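Local structure of acetylacetone-cleaving enzyme (Acinetobacter johnsonii, 3BAL) at residues Lys76-Gly81 and Lys106-Val111; Gly68-Thr73 and Gly96-Gly101. The protein cleaves acetylacetone with molecular oxygen into methylglyoxal and acetate, as a homotetrameric cupin dioxygenase that binds one iron cation per subunit. All coordinates share one frame; numbering follows the deposited sequence.

How the contacts relate
The two contacts lie side by side in one jelly-roll cupin domain, their centres about 13 Å apart. Along the chain their segments alternate: 68-73 (contact 2), 76-81 (contact 1), 96-101 (contact 2), 106-111 (contact 1), with strand 68-74 running almost directly into strand 76-79. Contact 2 is a three-pair antiparallel ladder at strand 94-98, the edge of a six-stranded sheet when counted within one chain; contact 1 is a single bridge beside strand 57-64. They meet through a salt bridge from Arg80 to Glu98 and through Met77 packed on Tyr70. The side chains of Thr107 and Glu98 come within about 4 and 6 Å of the zinc held by His62, His64 and His104, so both contacts help to build its surroundings.

Contact 1. Residues Lys76-Gly81 and Lys106-Val111; sequences KMEVRG and KTFFPV
Met77 lays its CB, CG and SD along the Phe109 ring, the two side chains running together in the same direction. SD is 4.6 Å from the ring centroid of Phe109 and 61° off the normal, an oblique Met-aromatic contact, while CG of Met77 comes within 3.6 Å of CE2 of Phe109. CG of Met77 also meets the methyl CG2 of Thr107, crossing it at a slant. The first torsion of the methionine, with CG anti to the backbone N (chi1 176°), carries CG and SD along the CE2-CZ side of the Phe109 ring.

The backbones form a single antiparallel bridge, Glu78 with Phe108. Glu78 N donates to Phe108 O over 2.9 Å; the return bond, Phe108 N to Glu78 O, is longer at 3.2 Å. Glu78 O takes a further hydrogen bond from a water, which in turn accepts from Gly81 N. A second water accepts from Arg80 N and bonds to Thr107 OG1, bridging the turn after the strand to segment 106-111.

The Glu78 carboxylate lies alongside the Phe108 ring, their planes 46° apart, and OE2 of Glu78 stands 3.2 Å from CG of Pro110. Beyond the bridge, Phe109 bonds through its backbone to Gly56 and Ser57, and strand 76-79 to strand 88-91.

The chemistry is thus split: buried sulfur, methyl and ring packing next to Thr107, whose side chain approaches the zinc, and a partly exposed carboxylate against apolar carbons, where its charge could still be solvated.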
loop_
_atom_site.group_PDB
_atom_site.type_symbol
_atom_site.label_atom_id
_atom_site.label_comp_id
_atom_site.label_asym_id
_atom_site.label_seq_id
_atom_site.Cartn_x
_atom_site.Cartn_y
_atom_site.Cartn_z
ATOM N N LYS A 76 -22.098 9.941 16.637
ATOM C CA LYS A 76 -21.847 11.027 15.690
ATOM C C LYS A 76 -20.406 11.510 15.876
ATOM O O LYS A 76 -19.911 11.557 17.003
ATOM C CB LYS A 76 -22.813 12.178 15.970
ATOM C CG LYS A 76 -24.266 11.764 15.985
ATOM C CD LYS A 76 -25.056 12.685 16.874
ATOM C CE LYS A 76 -25.405 13.955 16.170
ATOM N NZ LYS A 76 -26.891 13.962 16.105
ATOM N N MET A 77 -19.741 11.879 14.780
ATOM C CA MET A 77 -18.347 12.340 14.837
ATOM C C MET A 77 -18.094 13.585 13.968
ATOM O O MET A 77 -18.385 13.576 12.775
ATOM C CB MET A 77 -17.413 11.197 14.401
ATOM C CG MET A 77 -15.935 11.565 14.316
ATOM S SD MET A 77 -14.900 10.133 13.958
ATOM C CE MET A 77 -15.311 9.874 12.232
ATOM N N GLU A 78 -17.562 14.647 14.577
ATOM C CA GLU A 78 -17.261 15.891 13.864
ATOM C C GLU A 78 -15.798 15.893 13.432
ATOM O O GLU A 78 -14.903 16.034 14.261
ATOM C CB GLU A 78 -17.532 17.109 14.757
ATOM C CG GLU A 78 -19.009 17.464 14.930
ATOM C CD GLU A 78 -19.252 18.430 16.087
ATOM O OE1 GLU A 78 -18.321 19.172 16.458
ATOM O OE2 GLU A 78 -20.379 18.456 16.622
ATOM N N VAL A 79 -15.569 15.731 12.131
ATOM C CA VAL A 79 -14.221 15.694 11.568
ATOM C C VAL A 79 -13.910 16.974 10.802
ATOM O O VAL A 79 -14.753 17.496 10.070
ATOM C CB VAL A 79 -14.050 14.512 10.591
ATOM C CG1 VAL A 79 -12.577 14.286 10.306
ATOM C CG2 VAL A 79 -14.687 13.260 11.159
ATOM N N ARG A 80 -12.686 17.466 10.966
ATOM C CA ARG A 80 -12.251 18.687 10.298
ATOM C C ARG A 80 -13.163 19.869 10.623
ATOM O O ARG A 80 -13.463 20.694 9.758
ATOM C CB ARG A 80 -12.177 18.454 8.785
ATOM C CG ARG A 80 -10.983 17.600 8.386
ATOM C CD ARG A 80 -10.986 17.203 6.918
ATOM N NE ARG A 80 -11.908 16.108 6.634
ATOM C CZ ARG A 80 -13.128 16.258 6.134
ATOM N NH1 ARG A 80 -13.590 17.470 5.849
ATOM N NH2 ARG A 80 -13.891 15.192 5.924
ATOM N N GLY A 81 -13.602 19.939 11.877
ATOM C CA GLY A 81 -14.456 21.034 12.299
ATOM C C GLY A 81 -15.952 20.775 12.235
ATOM O O GLY A 81 -16.741 21.603 12.686
ATOM N N LYS A 106 -9.259 18.827 16.376
ATOM C CA LYS A 106 -9.950 18.287 17.541
ATOM C C LYS A 106 -11.169 17.433 17.139
ATOM O O LYS A 106 -12.312 17.859 17.306
ATOM C CB LYS A 106 -10.382 19.448 18.457
ATOM C CG LYS A 106 -10.886 19.033 19.836
ATOM C CD LYS A 106 -11.210 20.251 20.688
ATOM C CE LYS A 106 -11.702 19.842 22.064
ATOM N NZ LYS A 106 -12.130 20.998 22.903
ATOM N N THR A 107 -10.928 16.242 16.592
ATOM C CA THR A 107 -12.030 15.361 16.212
ATOM C C THR A 107 -12.884 15.220 17.479
ATOM O O THR A 107 -12.384 14.794 18.524
ATOM C CB THR A 107 -11.508 13.984 15.732
ATOM O OG1 THR A 107 -10.751 14.160 14.529
ATOM C CG2 THR A 107 -12.663 13.031 15.456
ATOM N N PHE A 108 -14.168 15.569 17.368
ATOM C CA PHE A 108 -15.096 15.595 18.507
ATOM C C PHE A 108 -16.333 14.681 18.449
ATOM O O PHE A 108 -16.973 14.541 17.402
ATOM C CB PHE A 108 -15.551 17.053 18.685
ATOM C CG PHE A 108 -16.344 17.315 19.933
ATOM C CD1 PHE A 108 -15.728 17.321 21.178
ATOM C CD2 PHE A 108 -17.708 17.584 19.859
ATOM C CE1 PHE A 108 -16.456 17.595 22.337
ATOM C CE2 PHE A 108 -18.448 17.857 21.012
ATOM C CZ PHE A 108 -17.820 17.862 22.251
ATOM N N PHE A 109 -16.683 14.090 19.592
ATOM C CA PHE A 109 -17.851 13.210 19.691
ATOM C C PHE A 109 -18.920 13.814 20.608
ATOM O O PHE A 109 -18.859 13.680 21.828
ATOM C CB PHE A 109 -17.426 11.842 20.206
ATOM C CG PHE A 109 -16.380 11.196 19.356
ATOM C CD1 PHE A 109 -15.031 11.470 19.562
ATOM C CD2 PHE A 109 -16.743 10.372 18.297
ATOM C CE1 PHE A 109 -14.063 10.935 18.725
ATOM C CE2 PHE A 109 -15.780 9.829 17.448
ATOM C CZ PHE A 109 -14.438 10.112 17.662
ATOM N N PRO A 110 -19.926 14.480 20.017
ATOM C CA PRO A 110 -21.037 15.135 20.729
ATOM C C PRO A 110 -21.917 14.182 21.538
ATOM O O PRO A 110 -22.559 14.586 22.504
ATOM C CB PRO A 110 -21.832 15.793 19.598
ATOM C CG PRO A 110 -20.833 15.910 18.465
ATOM C CD PRO A 110 -20.106 14.609 18.556
ATOM N N VAL A 111 -21.917 12.921 21.128
ATOM C CA VAL A 111 -22.731 11.893 21.748
ATOM C C VAL A 111 -21.907 10.603 21.897
ATOM O O VAL A 111 -20.911 10.430 21.198
ATOM C CB VAL A 111 -23.976 11.658 20.848
ATOM C CG1 VAL A 111 -23.810 10.376 20.046
ATOM C CG2 VAL A 111 -25.238 11.695 21.654
HETATM O O HOH W 1 -13.975 18.585 14.372
HETATM O O HOH W 2 -10.788 16.613 13.064
#

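Contact 2. Residues Gly68-Thr73 and Gly96-Gly101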
loop_
_atom_site.group_PDB
_atom_site.type_symbol
_atom_site.label_atom_id
_atom_site.label_comp_id
_atom_site.label_asym_id
_atom_site.label_seq_id
_atom_site.Cartn_x
_atom_site.Cartn_y
_atom_site.Cartn_z
ATOM N N GLY A 68 -6.526 7.077 5.685
ATOM C CA GLY A 68 -7.190 6.366 6.768
ATOM C C GLY A 68 -8.665 6.240 6.420
ATOM O O GLY A 68 -9.236 7.161 5.821
ATOM N N GLU A 69 -9.286 5.115 6.782
ATOM C CA GLU A 69 -10.707 4.877 6.485
ATOM C C GLU A 69 -11.491 4.476 7.724
ATOM O O GLU A 69 -11.104 3.542 8.412
ATOM C CB GLU A 69 -10.847 3.771 5.429
ATOM C CG GLU A 69 -10.237 4.137 4.097
ATOM C CD GLU A 69 -10.470 3.085 3.050
ATOM O OE1 GLU A 69 -11.596 3.006 2.512
ATOM O OE2 GLU A 69 -9.526 2.322 2.767
ATOM N N TYR A 70 -12.599 5.156 8.000
ATOM C CA TYR A 70 -13.383 4.828 9.181
ATOM C C TYR A 70 -14.826 4.376 8.922
ATOM O O TYR A 70 -15.474 4.793 7.953
ATOM C CB TYR A 70 -13.380 6.021 10.158
ATOM C CG TYR A 70 -14.155 7.242 9.684
ATOM C CD1 TYR A 70 -15.553 7.275 9.735
ATOM C CD2 TYR A 70 -13.492 8.356 9.165
ATOM C CE1 TYR A 70 -16.271 8.382 9.278
ATOM C CE2 TYR A 70 -14.198 9.467 8.707
ATOM C CZ TYR A 70 -15.591 9.474 8.763
ATOM O OH TYR A 70 -16.293 10.555 8.278
ATOM N N PHE A 71 -15.311 3.508 9.804
ATOM C CA PHE A 71 -16.676 3.002 9.751
ATOM C C PHE A 71 -17.289 3.362 11.112
ATOM O O PHE A 71 -17.003 2.708 12.126
ATOM C CB PHE A 71 -16.673 1.475 9.544
ATOM C CG PHE A 71 -18.057 0.841 9.511
ATOM C CD1 PHE A 71 -18.204 -0.536 9.687
ATOM C CD2 PHE A 71 -19.204 1.615 9.340
ATOM C CE1 PHE A 71 -19.475 -1.133 9.697
ATOM C CE2 PHE A 71 -20.477 1.032 9.350
ATOM C CZ PHE A 71 -20.608 -0.343 9.531
ATOM N N LEU A 72 -18.104 4.418 11.137
ATOM C CA LEU A 72 -18.750 4.864 12.370
ATOM C C LEU A 72 -19.955 3.966 12.585
ATOM O O LEU A 72 -20.935 4.036 11.838
ATOM C CB LEU A 72 -19.206 6.321 12.237
ATOM C CG LEU A 72 -19.881 6.984 13.441
ATOM C CD1 LEU A 72 -18.909 7.076 14.608
ATOM C CD2 LEU A 72 -20.345 8.364 13.039
ATOM N N THR A 73 -19.888 3.125 13.611
ATOM C CA THR A 73 -20.973 2.187 13.882
ATOM C C THR A 73 -22.009 2.697 14.856
ATOM O O THR A 73 -23.125 2.177 14.905
ATOM C CB THR A 73 -20.422 0.851 14.406
ATOM O OG1 THR A 73 -19.575 1.099 15.532
ATOM C CG2 THR A 73 -19.619 0.147 13.320
ATOM N N GLY A 96 -15.996 6.977 5.995
ATOM C CA GLY A 96 -15.230 8.163 5.653
ATOM C C GLY A 96 -13.827 7.852 5.159
ATOM O O GLY A 96 -13.201 6.879 5.598
ATOM N N PHE A 97 -13.340 8.667 4.228
ATOM C CA PHE A 97 -11.988 8.516 3.695
ATOM C C PHE A 97 -11.262 9.819 4.014
ATOM O O PHE A 97 -11.616 10.878 3.493
ATOM C CB PHE A 97 -12.008 8.290 2.172
ATOM C CG PHE A 97 -10.630 8.213 1.540
ATOM C CD1 PHE A 97 -9.862 7.056 1.633
ATOM C CD2 PHE A 97 -10.103 9.307 0.856
ATOM C CE1 PHE A 97 -8.588 6.989 1.055
ATOM C CE2 PHE A 97 -8.831 9.253 0.276
ATOM C CZ PHE A 97 -8.074 8.095 0.373
ATOM N N GLU A 98 -10.267 9.735 4.894
ATOM C CA GLU A 98 -9.470 10.893 5.286
ATOM C C GLU A 98 -8.085 10.664 4.683
ATOM O O GLU A 98 -7.353 9.768 5.088
ATOM C CB GLU A 98 -9.408 10.992 6.814
ATOM C CG GLU A 98 -10.769 11.256 7.486
ATOM C CD GLU A 98 -11.331 12.643 7.185
ATOM O OE1 GLU A 98 -10.550 13.623 7.206
ATOM O OE2 GLU A 98 -12.552 12.763 6.943
ATOM N N SER A 99 -7.748 11.484 3.698
ATOM C CA SER A 99 -6.500 11.357 2.963
ATOM C C SER A 99 -5.224 11.828 3.637
ATOM O O SER A 99 -5.248 12.525 4.650
ATOM C CB SER A 99 -6.636 12.094 1.638
ATOM O OG SER A 99 -6.933 13.454 1.895
ATOM N N SER A 100 -4.110 11.433 3.029
ATOM C CA SER A 100 -2.777 11.800 3.476
ATOM C C SER A 100 -2.700 13.326 3.544
ATOM O O SER A 100 -2.987 14.014 2.558
ATOM C CB SER A 100 -1.744 11.257 2.482
ATOM O OG SER A 100 -0.477 11.851 2.671
ATOM N N GLY A 101 -2.329 13.851 4.711
ATOM C CA GLY A 101 -2.234 15.292 4.883
ATOM C C GLY A 101 -3.387 15.891 5.674
ATOM O O GLY A 101 -3.304 17.040 6.111
HETATM O O HOH W 3 -14.918 11.832 6.255
#
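Glu98 OE2 takes a hydrogen bond of 2.6 Å from a water, and the same water accepts from Tyr70 OH at 2.8 Å, linking the two side chains across the ladder. The other carboxylate oxygen, OE1, is held by a salt bridge from Arg80 NE and a hydrogen bond with His104 NE2. Glu98 is thus a second-shell residue, consistent with a part in positioning this zinc ligand. Its first torsion (chi1 -64°), with CG beside the backbone N, sets CG at the edge of the tyrosine ring, and a bend at chi2 (-68°) then turns the carboxylate to its partners.

The Tyr70 ring lies flat over Gly96, whose CA is 3.6 Å from the centroid of the Tyr70 ring and 21° off the normal, a CH-pi contact over one face, offset toward the rim. Tyr70 and Gly96 also exchange two backbone bonds, Tyr70 N to Gly96 O and Gly96 N to Tyr70 O, each 3.0 Å. Gly68 and Glu98 form the next hydrogen-bonded pair. Between these two pairs, Glu69 and Phe97 make a non-hydrogen-bonded pair, with CG of Glu69 at the edge of the Phe97 ring.

Strand 68-74 lies between strands 113-120 and 94-98, and Gly96 and Phe97 continue the sheet into a strand of a neighbouring subunit, whose His39 stacks on Phe97. Tyr70 also packs on Met77 of strand 76-79 and Ala90 of strand 88-91.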